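Local coordinates for enterochelin esterase (Salmonella enterica subsp. enterica serovar Typhimurium, PDB 3MGA), which probably hydrolyses the ester bonds of the iron-loaded siderophore ferric enterobactin, so that the iron can be released, at residues A[40-45]-A[74-78]; A[10-16]-A[77-81]; A[201-205]-A[233-237]; A[343-347]-A[398-402]; A[59-65]-A[351-355]. All blocks are in the same frame, centred on the assembly; numbering follows the deposited sequence.

Interaction 1: residues A[40-45]-A[74-78]; sequences DPQGNE and RIAGT
Arg74 sets out with CG between its backbone N and carbonyl carbon (chi1 52°), and a further bend at chi3 lays its guanidinium against residues 43-45. Glu45 is bent at chi2 and reaches back over the same arginine. Arg74 NH2 forms a salt bridge with Asp40 OD2 at 2.8 Å. The carboxylate and guanidinium planes are only 20° apart, but the N-H points off line, and the hydrogen bond is weak. Asp40 OD2 also bonds Ser48 OG, while Asp40 OD1 accepts from Gln42 N in an Asx turn. Both carboxylate oxygens are therefore held. Over one guanidinium face lies backbone, with Glu45 N 3.9 Å above the plane at the centre of the Arg74 group. Glu45 OE2 passes Arg74 CD at 3.3 Å and takes the N-H of Gly77 on its syn side, at 2.7 Å and 163°. Glu45 OE2 is also 4.1 Å from Arg74 NE, well out of the guanidinium plane, where charge attraction probably helps. Thr78 N and Thr78 OG1 both bond Ile75 O. The Ile75-Thr78 link is a type II turn, with Gly77 at the third position as is common for that turn; it connects strands 73-74 and 80-87 as a beta hairpin.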
# COMPACT_ATOMS: atom_id res chain seq x y z
N ASP A 40 -22.96 -1.38 -19.50
CA ASP A 40 -22.95 -0.08 -20.15
C ASP A 40 -24.30 0.59 -19.89
O ASP A 40 -25.34 0.03 -20.23
CB ASP A 40 -22.70 -0.24 -21.65
CG ASP A 40 -22.45 1.09 -22.36
OD1 ASP A 40 -22.98 2.13 -21.92
OD2 ASP A 40 -21.73 1.08 -23.38
N PRO A 41 -24.29 1.78 -19.26
CA PRO A 41 -25.57 2.44 -19.00
C PRO A 41 -26.20 3.09 -20.23
O PRO A 41 -27.38 3.43 -20.18
CB PRO A 41 -25.21 3.52 -17.96
CG PRO A 41 -23.75 3.45 -17.73
CD PRO A 41 -23.15 2.56 -18.76
N GLN A 42 -25.44 3.24 -21.32
CA GLN A 42 -25.96 3.87 -22.55
C GLN A 42 -26.44 2.86 -23.61
O GLN A 42 -26.58 3.20 -24.78
CB GLN A 42 -24.91 4.82 -23.14
CG GLN A 42 -24.42 5.88 -22.16
CD GLN A 42 -23.37 6.81 -22.75
OE1 GLN A 42 -23.58 7.41 -23.80
NE2 GLN A 42 -22.26 6.96 -22.05
N GLY A 43 -26.67 1.61 -23.19
CA GLY A 43 -27.20 0.57 -24.08
C GLY A 43 -26.22 -0.27 -24.88
O GLY A 43 -25.09 -0.52 -24.46
N ASN A 44 -26.69 -0.73 -26.05
CA ASN A 44 -25.91 -1.58 -26.95
C ASN A 44 -25.05 -0.77 -27.94
O ASN A 44 -24.94 0.45 -27.82
CB ASN A 44 -26.84 -2.56 -27.67
CG ASN A 44 -27.90 -1.87 -28.53
OD1 ASN A 44 -27.76 -0.71 -28.91
ND2 ASN A 44 -28.95 -2.61 -28.85
N GLU A 45 -24.43 -1.47 -28.90
CA GLU A 45 -23.56 -0.86 -29.92
C GLU A 45 -24.15 0.41 -30.55
O GLU A 45 -23.55 1.49 -30.46
CB GLU A 45 -23.25 -1.83 -31.08
CG GLU A 45 -22.67 -3.19 -30.71
CD GLU A 45 -23.70 -4.17 -30.16
OE1 GLU A 45 -24.92 -3.97 -30.40
OE2 GLU A 45 -23.30 -5.14 -29.49
N ARG A 74 -17.71 -6.11 -25.56
CA ARG A 74 -19.13 -6.35 -25.32
C ARG A 74 -19.67 -7.54 -26.11
O ARG A 74 -19.25 -7.80 -27.24
CB ARG A 74 -20.00 -5.12 -25.61
CG ARG A 74 -19.82 -4.46 -26.96
CD ARG A 74 -21.11 -3.77 -27.41
NE ARG A 74 -21.75 -2.92 -26.40
CZ ARG A 74 -21.55 -1.61 -26.25
NH1 ARG A 74 -20.72 -0.94 -27.05
NH2 ARG A 74 -22.20 -0.96 -25.29
N ILE A 75 -20.61 -8.25 -25.49
CA ILE A 75 -21.24 -9.39 -26.11
C ILE A 75 -22.23 -8.80 -27.11
O ILE A 75 -23.24 -8.23 -26.72
CB ILE A 75 -21.99 -10.28 -25.08
CG1 ILE A 75 -21.10 -10.56 -23.86
CG2 ILE A 75 -22.47 -11.57 -25.73
CD1 ILE A 75 -19.73 -11.11 -24.20
N ALA A 76 -21.91 -8.92 -28.40
CA ALA A 76 -22.74 -8.36 -29.47
C ALA A 76 -24.25 -8.45 -29.19
O ALA A 76 -24.76 -9.53 -28.89
CB ALA A 76 -22.42 -9.05 -30.80
N GLY A 77 -24.93 -7.31 -29.28
CA GLY A 77 -26.38 -7.23 -29.06
C GLY A 77 -26.83 -6.78 -27.67
O GLY A 77 -27.97 -6.37 -27.51
N THR A 78 -25.93 -6.84 -26.69
CA THR A 78 -26.27 -6.46 -25.31
C THR A 78 -25.38 -5.34 -24.74
O THR A 78 -24.38 -4.96 -25.34
CB THR A 78 -26.12 -7.66 -24.37
OG1 THR A 78 -24.78 -8.16 -24.43
CG2 THR A 78 -27.08 -8.77 -24.75

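Interaction 2: residues A[10-16]-A[77-81]; sequences TGSEAWW and GTDVW
Gly11, at positive phi, comes within 5.5 Å of Thr78 (CA to CA), where the first modelled residues lead into helix 13-17 and residues 77-81 run into strand 80-87. Val80 fills the middle of the contact. Val80 CG2 sits 3.5 Å from Gly11 CA and 3.7 Å from Trp15 CZ3. Val80 CG1 is 3.9 Å from Trp15 CH2 and also meets the six-membered ring of Trp16. Trp15 has CG anti to its backbone N (chi1 -177°), which points the indole at Val80 from the opposite direction. The two tryptophans also touch. Trp15 CZ3 lies 3.6 Å above the centre of the Trp16 ring, and Trp16 CE2 lies in plane at the edge of Trp15. Behind them, Gly11 N rests over a face of Trp15. Trp16 contributes the polar link. Trp16 NE1 donates to Asp79 OD1 at 3.2 Å, met in the ring plane and on the syn side of a carboxylate turned 69° from the indole. Asp79 OD2 forms a salt bridge with Arg39, so the carboxylate bridges the helix and strand 32-39. Thr78 CG2 lies 3.8 Å from Thr10 O. Ser12 is the N-cap, its OG accepting a weak bond from Trp15 N. A short N-terminal helix thus packs through two tryptophans onto an antiparallel sheet of the N-terminal, E-set-related domain.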
# COMPACT_ATOMS: atom_id res chain seq x y z
N THR A 10 -29.00 -13.80 -21.21
CA THR A 10 -27.81 -12.95 -20.97
C THR A 10 -28.09 -11.51 -21.36
O THR A 10 -28.77 -11.25 -22.36
CB THR A 10 -26.58 -13.47 -21.75
OG1 THR A 10 -26.27 -14.81 -21.31
CG2 THR A 10 -25.36 -12.58 -21.52
N GLY A 11 -27.58 -10.57 -20.56
CA GLY A 11 -27.78 -9.14 -20.80
C GLY A 11 -29.14 -8.62 -20.36
O GLY A 11 -29.43 -7.43 -20.53
N SER A 12 -29.97 -9.50 -19.80
CA SER A 12 -31.30 -9.11 -19.34
C SER A 12 -31.23 -8.56 -17.92
O SER A 12 -30.20 -8.69 -17.25
CB SER A 12 -32.25 -10.31 -19.39
OG SER A 12 -31.78 -11.37 -18.57
N GLU A 13 -32.32 -7.96 -17.47
CA GLU A 13 -32.39 -7.39 -16.13
C GLU A 13 -32.19 -8.47 -15.07
O GLU A 13 -31.43 -8.29 -14.12
CB GLU A 13 -33.74 -6.69 -15.91
CG GLU A 13 -33.90 -6.04 -14.53
CD GLU A 13 -32.88 -4.95 -14.26
OE1 GLU A 13 -32.44 -4.28 -15.23
OE2 GLU A 13 -32.53 -4.74 -13.08
N ALA A 14 -32.87 -9.60 -15.26
CA ALA A 14 -32.77 -10.74 -14.34
C ALA A 14 -31.36 -11.35 -14.34
O ALA A 14 -30.93 -11.93 -13.34
CB ALA A 14 -33.80 -11.80 -14.70
N TRP A 15 -30.66 -11.23 -15.46
CA TRP A 15 -29.31 -11.76 -15.58
C TRP A 15 -28.32 -10.89 -14.79
O TRP A 15 -27.41 -11.42 -14.16
CB TRP A 15 -28.90 -11.84 -17.05
CG TRP A 15 -27.56 -12.44 -17.27
CD1 TRP A 15 -27.26 -13.76 -17.38
CD2 TRP A 15 -26.32 -11.73 -17.42
NE1 TRP A 15 -25.91 -13.93 -17.59
CE2 TRP A 15 -25.31 -12.70 -17.61
CE3 TRP A 15 -25.97 -10.38 -17.40
CZ2 TRP A 15 -23.97 -12.35 -17.78
CZ3 TRP A 15 -24.64 -10.03 -17.57
CH2 TRP A 15 -23.65 -11.02 -17.76
N TRP A 16 -28.51 -9.57 -14.83
CA TRP A 16 -27.64 -8.66 -14.07
C TRP A 16 -27.80 -8.81 -12.56
O TRP A 16 -26.87 -8.53 -11.80
CB TRP A 16 -27.85 -7.20 -14.48
CG TRP A 16 -27.23 -6.84 -15.79
CD1 TRP A 16 -27.86 -6.55 -16.96
CD2 TRP A 16 -25.83 -6.76 -16.07
NE1 TRP A 16 -26.94 -6.27 -17.94
CE2 TRP A 16 -25.68 -6.40 -17.42
CE3 TRP A 16 -24.67 -6.96 -15.30
CZ2 TRP A 16 -24.44 -6.23 -18.02
CZ3 TRP A 16 -23.43 -6.79 -15.90
CH2 TRP A 16 -23.33 -6.44 -17.25
N GLY A 77 -24.93 -7.31 -29.28
CA GLY A 77 -26.38 -7.23 -29.06
C GLY A 77 -26.83 -6.78 -27.67
O GLY A 77 -27.97 -6.37 -27.51
N THR A 78 -25.93 -6.84 -26.69
CA THR A 78 -26.27 -6.46 -25.31
C THR A 78 -25.38 -5.34 -24.74
O THR A 78 -24.38 -4.96 -25.34
CB THR A 78 -26.12 -7.66 -24.37
OG1 THR A 78 -24.78 -8.16 -24.43
CG2 THR A 78 -27.08 -8.77 -24.75
N ASP A 79 -25.78 -4.84 -23.57
CA ASP A 79 -25.02 -3.79 -22.87
C ASP A 79 -23.98 -4.41 -21.92
O ASP A 79 -23.54 -3.76 -20.98
CB ASP A 79 -25.96 -2.87 -22.08
CG ASP A 79 -26.68 -3.59 -20.93
OD1 ASP A 79 -26.48 -4.81 -20.76
OD2 ASP A 79 -27.44 -2.93 -20.21
N VAL A 80 -23.61 -5.66 -22.18
CA VAL A 80 -22.66 -6.36 -21.33
C VAL A 80 -21.26 -6.33 -21.91
O VAL A 80 -21.04 -6.72 -23.05
CB VAL A 80 -23.03 -7.85 -21.18
CG1 VAL A 80 -22.01 -8.56 -20.28
CG2 VAL A 80 -24.44 -8.01 -20.62
N TRP A 81 -20.32 -5.83 -21.10
CA TRP A 81 -18.91 -5.82 -21.46
C TRP A 81 -18.27 -6.89 -20.57
O TRP A 81 -18.70 -7.10 -19.44
CB TRP A 81 -18.27 -4.46 -21.24
CG TRP A 81 -18.72 -3.40 -22.19
CD1 TRP A 81 -19.90 -2.72 -22.14
CD2 TRP A 81 -17.98 -2.86 -23.29
NE1 TRP A 81 -19.95 -1.80 -23.17
CE2 TRP A 81 -18.79 -1.87 -23.88
CE3 TRP A 81 -16.73 -3.13 -23.84
CZ2 TRP A 81 -18.37 -1.13 -25.00
CZ3 TRP A 81 -16.32 -2.40 -24.95
CH2 TRP A 81 -17.14 -1.42 -25.52

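Interaction 3: residues A[201-205]-A[233-237]; sequences ERPLA and PGAVY
Leu204 and Ala205 pair in parallel with Val236 and Tyr237, and this is the tight part of the contact. Val236 uses both backbone groups. Val236 N donates to Pro203 O at 3.1 Å, and Val236 O accepts from Ala205 N at 3.1 Å. Both bonds are close to straight. Val236 O also receives a CA-H contact from Leu204 CA at 3.4 Å. On one face of the sheet, Leu204 CD1 lies 3.9 Å from Val236 CG1. Leu204 CG is anti to the backbone N (chi1 169°), and CD1 leans back across the neighbouring strand. On the other face, Ala205 CB lies 3.9 Å from Tyr237 CD1.

Before the strands begin, the backbones stay close but no longer pair as a sheet. Pro203 is buried, and Pro203 CG touches Pro233 CG at 3.8 Å. The looser side is that of Pro233 and Gly234, both partly exposed. The extended Arg202 side chain lies at about a right angle to Val236, with Arg202 CD 3.6 Å from Val236 CG2. Its guanidinium goes on to Gly195 O and Pro275 O, so those bonds fix the charged end.

The two strands form a beta-alpha-beta crossover through helices 210-216 and 220-228. In the alpha/beta-hydrolase sheet, strand 236-240 lies between 204-207 and the antiparallel strand 185-193, and 204-207 continues to 284-288. Trp400, between helices 385-399 and 401-404, covers the Ala205 face.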
# COMPACT_ATOMS: atom_id res chain seq x y z
N GLU A 201 5.36 2.59 29.29
CA GLU A 201 5.91 1.38 28.67
C GLU A 201 5.33 1.17 27.27
O GLU A 201 5.90 0.43 26.47
CB GLU A 201 5.63 0.16 29.56
CG GLU A 201 6.26 0.24 30.95
CD GLU A 201 7.79 0.24 30.93
OE1 GLU A 201 8.39 -0.26 29.94
OE2 GLU A 201 8.40 0.71 31.91
N ARG A 202 4.20 1.81 26.99
CA ARG A 202 3.56 1.70 25.67
C ARG A 202 4.53 1.99 24.55
O ARG A 202 5.21 3.01 24.57
CB ARG A 202 2.50 2.75 25.51
CG ARG A 202 1.27 2.72 26.37
CD ARG A 202 0.70 4.11 26.20
NE ARG A 202 -0.66 4.30 26.63
CZ ARG A 202 -1.22 5.50 26.72
NH1 ARG A 202 -0.52 6.60 26.44
NH2 ARG A 202 -2.48 5.62 27.12
N PRO A 203 4.58 1.11 23.54
CA PRO A 203 5.43 1.41 22.41
C PRO A 203 4.78 2.46 21.50
O PRO A 203 3.55 2.53 21.40
CB PRO A 203 5.46 0.08 21.66
CG PRO A 203 4.19 -0.58 22.01
CD PRO A 203 3.94 -0.21 23.43
N LEU A 204 5.62 3.28 20.88
CA LEU A 204 5.20 4.29 19.92
C LEU A 204 5.42 3.70 18.53
O LEU A 204 6.44 3.05 18.28
CB LEU A 204 6.06 5.55 20.03
CG LEU A 204 5.87 6.58 18.90
CD1 LEU A 204 4.44 7.15 18.92
CD2 LEU A 204 6.89 7.71 19.00
N ALA A 205 4.45 3.93 17.65
CA ALA A 205 4.52 3.46 16.28
C ALA A 205 4.19 4.62 15.36
O ALA A 205 3.11 5.21 15.47
CB ALA A 205 3.53 2.30 16.06
N PRO A 233 0.16 -4.96 21.74
CA PRO A 233 0.16 -4.36 23.06
C PRO A 233 -0.52 -3.00 23.02
O PRO A 233 -0.67 -2.42 21.94
CB PRO A 233 1.65 -4.17 23.33
CG PRO A 233 2.22 -3.85 21.97
CD PRO A 233 1.40 -4.67 21.00
N GLY A 234 -0.96 -2.50 24.17
CA GLY A 234 -1.55 -1.17 24.21
C GLY A 234 -0.45 -0.24 23.75
O GLY A 234 0.65 -0.27 24.29
N ALA A 235 -0.72 0.56 22.73
CA ALA A 235 0.30 1.43 22.16
C ALA A 235 -0.19 2.83 21.89
O ALA A 235 -1.32 3.17 22.21
CB ALA A 235 0.81 0.82 20.84
N VAL A 236 0.71 3.64 21.32
CA VAL A 236 0.45 5.01 20.93
C VAL A 236 0.77 5.09 19.46
O VAL A 236 1.92 4.91 19.07
CB VAL A 236 1.36 6.01 21.70
CG1 VAL A 236 1.23 7.44 21.12
CG2 VAL A 236 1.05 5.98 23.19
N TYR A 237 -0.24 5.34 18.63
CA TYR A 237 -0.07 5.42 17.18
C TYR A 237 -0.06 6.86 16.66
O TYR A 237 -0.98 7.62 16.94
CB TYR A 237 -1.17 4.64 16.48
CG TYR A 237 -1.16 3.16 16.80
CD1 TYR A 237 -0.40 2.27 16.04
CD2 TYR A 237 -1.89 2.66 17.86
CE1 TYR A 237 -0.38 0.92 16.33
CE2 TYR A 237 -1.88 1.31 18.15
CZ TYR A 237 -1.12 0.44 17.39
OH TYR A 237 -1.11 -0.90 17.69

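Interaction 4: residues A[343-347]-A[398-402]; sequences LRIVL and LLWQP
Leu398 meets Val346 and Arg344 where helix 385-399 ends against strand 344-350 of the alpha/beta-hydrolase sheet. Leu398 CB lies 4.0 Å from Val346 CG2. Its carbonyl does more. Leu398 O accepts from Arg344 NH2 at 2.9 Å and from Gln401 N, the two donors arriving from opposite faces of the carbonyl plane. The oxygen lies in the guanidinium plane. Leu399 comes next and gives both kinds of contact. Leu399 CG is 3.6 Å from Val346 CG2, and Leu399 CD2 is 3.4 Å from Arg344 O. This side chain also packs on Cys308 and Leu310 of strand 308-312. Leu399 O takes the N-H of Arg344 NE at 3.2 Å, with the donor tilted 31° from the carbonyl plane. One arginine thus serves two carbonyls of the last helical turn, a helix end that should attract its positive charge. To do so Arg344 adopts a chi3 of -16°, nearly eclipsed and probably strained. Trp400 makes no contact with residues 343-347; its NE1 bonds Arg282 O. Gln401 CB comes only loosely near Arg344 NH2, and helix 401-404 begins there. Pro402 closes over the group: Pro402 CG lies 3.9 Å above the centre of the Arg344 guanidinium plane, and Pro402 CD is 3.5 Å from Arg344 NH2.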
# COMPACT_ATOMS: atom_id res chain seq x y z
N LEU A 343 18.58 -3.30 15.04
CA LEU A 343 17.29 -3.02 14.43
C LEU A 343 16.53 -4.30 14.11
O LEU A 343 17.13 -5.32 13.82
CB LEU A 343 17.45 -2.26 13.10
CG LEU A 343 18.10 -0.87 13.09
CD1 LEU A 343 18.13 -0.35 11.65
CD2 LEU A 343 17.34 0.08 13.99
N ARG A 344 15.21 -4.22 14.20
CA ARG A 344 14.35 -5.34 13.84
C ARG A 344 13.71 -4.79 12.57
O ARG A 344 13.14 -3.70 12.59
CB ARG A 344 13.32 -5.67 14.92
CG ARG A 344 13.77 -5.34 16.35
CD ARG A 344 13.15 -6.22 17.46
NE ARG A 344 11.96 -7.00 17.06
CZ ARG A 344 11.96 -8.33 16.92
NH1 ARG A 344 13.06 -9.05 17.17
NH2 ARG A 344 10.86 -8.97 16.55
N ILE A 345 13.82 -5.50 11.46
CA ILE A 345 13.30 -4.99 10.20
C ILE A 345 12.37 -5.95 9.48
O ILE A 345 12.70 -7.12 9.29
CB ILE A 345 14.46 -4.64 9.23
CG1 ILE A 345 15.49 -3.74 9.91
CG2 ILE A 345 13.94 -3.99 7.99
CD1 ILE A 345 16.66 -3.38 9.04
N VAL A 346 11.18 -5.45 9.13
CA VAL A 346 10.22 -6.20 8.36
C VAL A 346 10.35 -5.59 6.97
O VAL A 346 10.18 -4.38 6.79
CB VAL A 346 8.78 -6.05 8.87
CG1 VAL A 346 7.79 -6.65 7.86
CG2 VAL A 346 8.63 -6.70 10.24
N LEU A 347 10.69 -6.41 5.99
CA LEU A 347 10.89 -5.93 4.65
C LEU A 347 9.92 -6.69 3.76
O LEU A 347 10.06 -7.89 3.53
CB LEU A 347 12.36 -6.17 4.27
CG LEU A 347 12.98 -5.37 3.13
CD1 LEU A 347 12.82 -3.87 3.37
CD2 LEU A 347 14.45 -5.74 2.99
N LEU A 398 5.00 -8.71 14.13
CA LEU A 398 6.36 -9.23 14.02
C LEU A 398 7.34 -8.34 14.77
O LEU A 398 8.11 -8.81 15.61
CB LEU A 398 6.79 -9.33 12.56
CG LEU A 398 6.05 -10.40 11.79
CD1 LEU A 398 6.50 -10.41 10.31
CD2 LEU A 398 6.29 -11.77 12.47
N LEU A 399 7.30 -7.04 14.47
CA LEU A 399 8.19 -6.10 15.14
C LEU A 399 8.01 -6.09 16.67
O LEU A 399 8.97 -5.89 17.40
CB LEU A 399 8.03 -4.70 14.57
CG LEU A 399 8.50 -4.57 13.12
CD1 LEU A 399 8.16 -3.19 12.56
CD2 LEU A 399 9.99 -4.86 13.02
N TRP A 400 6.79 -6.31 17.14
CA TRP A 400 6.53 -6.32 18.58
C TRP A 400 6.34 -7.71 19.15
O TRP A 400 5.89 -7.86 20.28
CB TRP A 400 5.31 -5.47 18.95
CG TRP A 400 5.48 -4.01 18.84
CD1 TRP A 400 6.58 -3.29 19.21
CD2 TRP A 400 4.49 -3.07 18.48
NE1 TRP A 400 6.35 -1.95 19.02
CE2 TRP A 400 5.07 -1.79 18.58
CE3 TRP A 400 3.16 -3.17 18.05
CZ2 TRP A 400 4.37 -0.63 18.28
CZ3 TRP A 400 2.47 -2.03 17.75
CH2 TRP A 400 3.07 -0.77 17.87
N GLN A 401 6.71 -8.73 18.39
CA GLN A 401 6.56 -10.12 18.85
C GLN A 401 7.11 -10.37 20.26
O GLN A 401 6.47 -11.06 21.04
CB GLN A 401 7.19 -11.09 17.86
CG GLN A 401 6.79 -12.53 18.08
CD GLN A 401 7.39 -13.46 17.03
OE1 GLN A 401 6.66 -14.10 16.27
NE2 GLN A 401 8.71 -13.48 16.95
N PRO A 402 8.30 -9.82 20.59
CA PRO A 402 8.84 -10.06 21.95
C PRO A 402 7.93 -9.59 23.08
O PRO A 402 7.74 -10.32 24.05
CB PRO A 402 10.16 -9.28 21.95
CG PRO A 402 10.57 -9.22 20.51
CD PRO A 402 9.28 -9.14 19.72

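Interaction 5: residues A[59-65]-A[351-355]; sequences GVTDHHQ and VREPI
Gly59 N donates a nearly straight hydrogen bond (170°) to Asp62 OD2 at 3.0 Å, and its carbonyl faces Arg352 across the contact. Asp62 OD1 accepts from His64 N, an Asx turn; both donors reach the carboxylate from above its plane. The loop so shaped offers Gly59 O to the Arg352 side chain. CD of Arg352 comes within 3.1 Å of Gly59 O, and CB and CG lie close by. Arg352 is bent at chi2 (-67°), which carries its guanidinium along the loop to Val60. There CG2 of Val60 lies 4.1 Å above the centre of the Arg352 guanidinium plane. Gln65 comes from the other end of the loop, and Gln65 OE1 lies 3.2 Å from Arg352 CA. The contact joins the N-terminal domain to the alpha/beta-hydrolase domain, at the loop following strand 344-350. In that fold this loop commonly carries the acidic triad member. Glu353 OE2 bonds His383 ND1, which is consistent with such a pair. Glu353 OE1 is held by Ser313 OG and Gly350 N. Glu353 is also the N-cap residue of helix 354-367. His64 O lies 3.4 Å from Pro354 CD in the first turn of that helix. The His64 ring meets that of His383, their planes about 20° apart. A water in the His64 ring plane is 3.3 Å from His64 ND1 and accepts a weak bond from Ile355 N.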
# COMPACT_ATOMS: atom_id res chain seq x y z
N GLY A 59 -0.79 -4.29 -10.49
CA GLY A 59 0.17 -5.38 -10.66
C GLY A 59 -0.23 -6.50 -11.61
O GLY A 59 0.40 -7.56 -11.61
N VAL A 60 -1.28 -6.30 -12.40
CA VAL A 60 -1.70 -7.34 -13.34
C VAL A 60 -1.84 -6.78 -14.76
O VAL A 60 -1.29 -7.37 -15.69
CB VAL A 60 -3.00 -8.02 -12.90
CG1 VAL A 60 -3.41 -9.08 -13.93
CG2 VAL A 60 -2.83 -8.65 -11.54
N THR A 61 -2.56 -5.67 -14.92
CA THR A 61 -2.74 -5.06 -16.23
C THR A 61 -2.19 -3.64 -16.33
O THR A 61 -2.56 -2.90 -17.24
CB THR A 61 -4.23 -5.01 -16.63
OG1 THR A 61 -4.95 -4.13 -15.76
CG2 THR A 61 -4.85 -6.41 -16.61
N ASP A 62 -1.30 -3.26 -15.42
CA ASP A 62 -0.73 -1.90 -15.43
C ASP A 62 0.73 -1.89 -15.89
O ASP A 62 1.21 -2.85 -16.48
CB ASP A 62 -0.90 -1.24 -14.05
CG ASP A 62 -0.17 -1.97 -12.94
OD1 ASP A 62 0.58 -2.93 -13.23
OD2 ASP A 62 -0.35 -1.60 -11.76
N HIS A 63 1.43 -0.80 -15.62
CA HIS A 63 2.83 -0.64 -16.01
C HIS A 63 3.80 -1.50 -15.20
O HIS A 63 4.93 -1.72 -15.64
CB HIS A 63 3.24 0.82 -15.86
CG HIS A 63 3.27 1.29 -14.44
ND1 HIS A 63 4.41 1.26 -13.67
CD2 HIS A 63 2.29 1.79 -13.65
CE1 HIS A 63 4.14 1.73 -12.47
NE2 HIS A 63 2.86 2.05 -12.43
N HIS A 64 3.40 -1.97 -14.02
CA HIS A 64 4.28 -2.80 -13.20
C HIS A 64 4.62 -4.13 -13.88
O HIS A 64 5.70 -4.69 -13.66
CB HIS A 64 3.71 -3.02 -11.79
CG HIS A 64 3.60 -1.76 -10.98
ND1 HIS A 64 4.66 -1.24 -10.27
CD2 HIS A 64 2.56 -0.92 -10.77
CE1 HIS A 64 4.28 -0.13 -9.66
NE2 HIS A 64 3.01 0.09 -9.95
N GLN A 65 3.71 -4.64 -14.71
CA GLN A 65 3.94 -5.88 -15.45
C GLN A 65 4.19 -5.57 -16.93
O GLN A 65 4.21 -6.50 -17.75
CB GLN A 65 2.72 -6.81 -15.35
CG GLN A 65 2.38 -7.28 -13.96
CD GLN A 65 3.47 -8.14 -13.33
OE1 GLN A 65 3.53 -8.28 -12.11
NE2 GLN A 65 4.33 -8.70 -14.16
N VAL A 351 5.33 -9.71 -5.50
CA VAL A 351 5.87 -10.31 -6.72
C VAL A 351 5.26 -9.65 -7.97
O VAL A 351 5.76 -9.86 -9.08
CB VAL A 351 5.65 -11.85 -6.77
CG1 VAL A 351 6.46 -12.52 -5.67
CG2 VAL A 351 4.16 -12.22 -6.65
N ARG A 352 4.19 -8.87 -7.78
CA ARG A 352 3.54 -8.16 -8.88
C ARG A 352 4.10 -6.73 -9.05
O ARG A 352 3.48 -5.88 -9.68
CB ARG A 352 2.03 -8.07 -8.65
CG ARG A 352 1.28 -9.40 -8.62
CD ARG A 352 1.28 -10.05 -9.96
NE ARG A 352 0.25 -11.08 -10.11
CZ ARG A 352 0.01 -11.73 -11.25
NH1 ARG A 352 0.74 -11.46 -12.33
NH2 ARG A 352 -0.94 -12.64 -11.31
N GLU A 353 5.26 -6.46 -8.46
CA GLU A 353 5.95 -5.17 -8.61
C GLU A 353 7.42 -5.52 -8.75
O GLU A 353 8.21 -5.26 -7.83
CB GLU A 353 5.67 -4.22 -7.44
CG GLU A 353 5.82 -4.84 -6.05
CD GLU A 353 5.57 -3.87 -4.91
OE1 GLU A 353 5.51 -4.33 -3.75
OE2 GLU A 353 5.41 -2.65 -5.16
N PRO A 354 7.79 -6.14 -9.89
CA PRO A 354 9.13 -6.63 -10.23
C PRO A 354 10.27 -5.70 -9.86
O PRO A 354 11.20 -6.12 -9.17
CB PRO A 354 9.08 -6.81 -11.75
CG PRO A 354 7.69 -7.10 -12.04
CD PRO A 354 6.84 -6.43 -10.98
N ILE A 355 10.21 -4.46 -10.33
CA ILE A 355 11.27 -3.51 -10.07
C ILE A 355 11.46 -3.36 -8.57
O ILE A 355 12.56 -3.54 -8.05
CB ILE A 355 11.00 -2.14 -10.73
CG1 ILE A 355 10.98 -2.28 -12.26
CG2 ILE A 355 12.06 -1.13 -10.33
CD1 ILE A 355 10.79 -0.96 -13.01
O HOH W 1 7.65 -2.55 -10.39

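Interactions 1 and 2 share Gly77 and Thr78, and their centres are 8 Å apart at the far end of the N-terminal domain. Asp40 N and Asp79 O, 2.9 Å apart, probably hydrogen-bond between them. Interactions 3 and 4 sit at the other end of the molecule, with centres about 14 Å apart, on the same mixed sheet. Trp400 joins them: Trp400 NE1 is 3.4 Å from Pro203 CB. Interaction 5 lies between these pairs, about 31 Å from interaction 1 and 27 Å from interaction 4 (centres). Strand 344-350 leads from interaction 4 to the 351-355 loop. There the two domains meet beside Glu353, near the probable nucleophile elbow at Ser289.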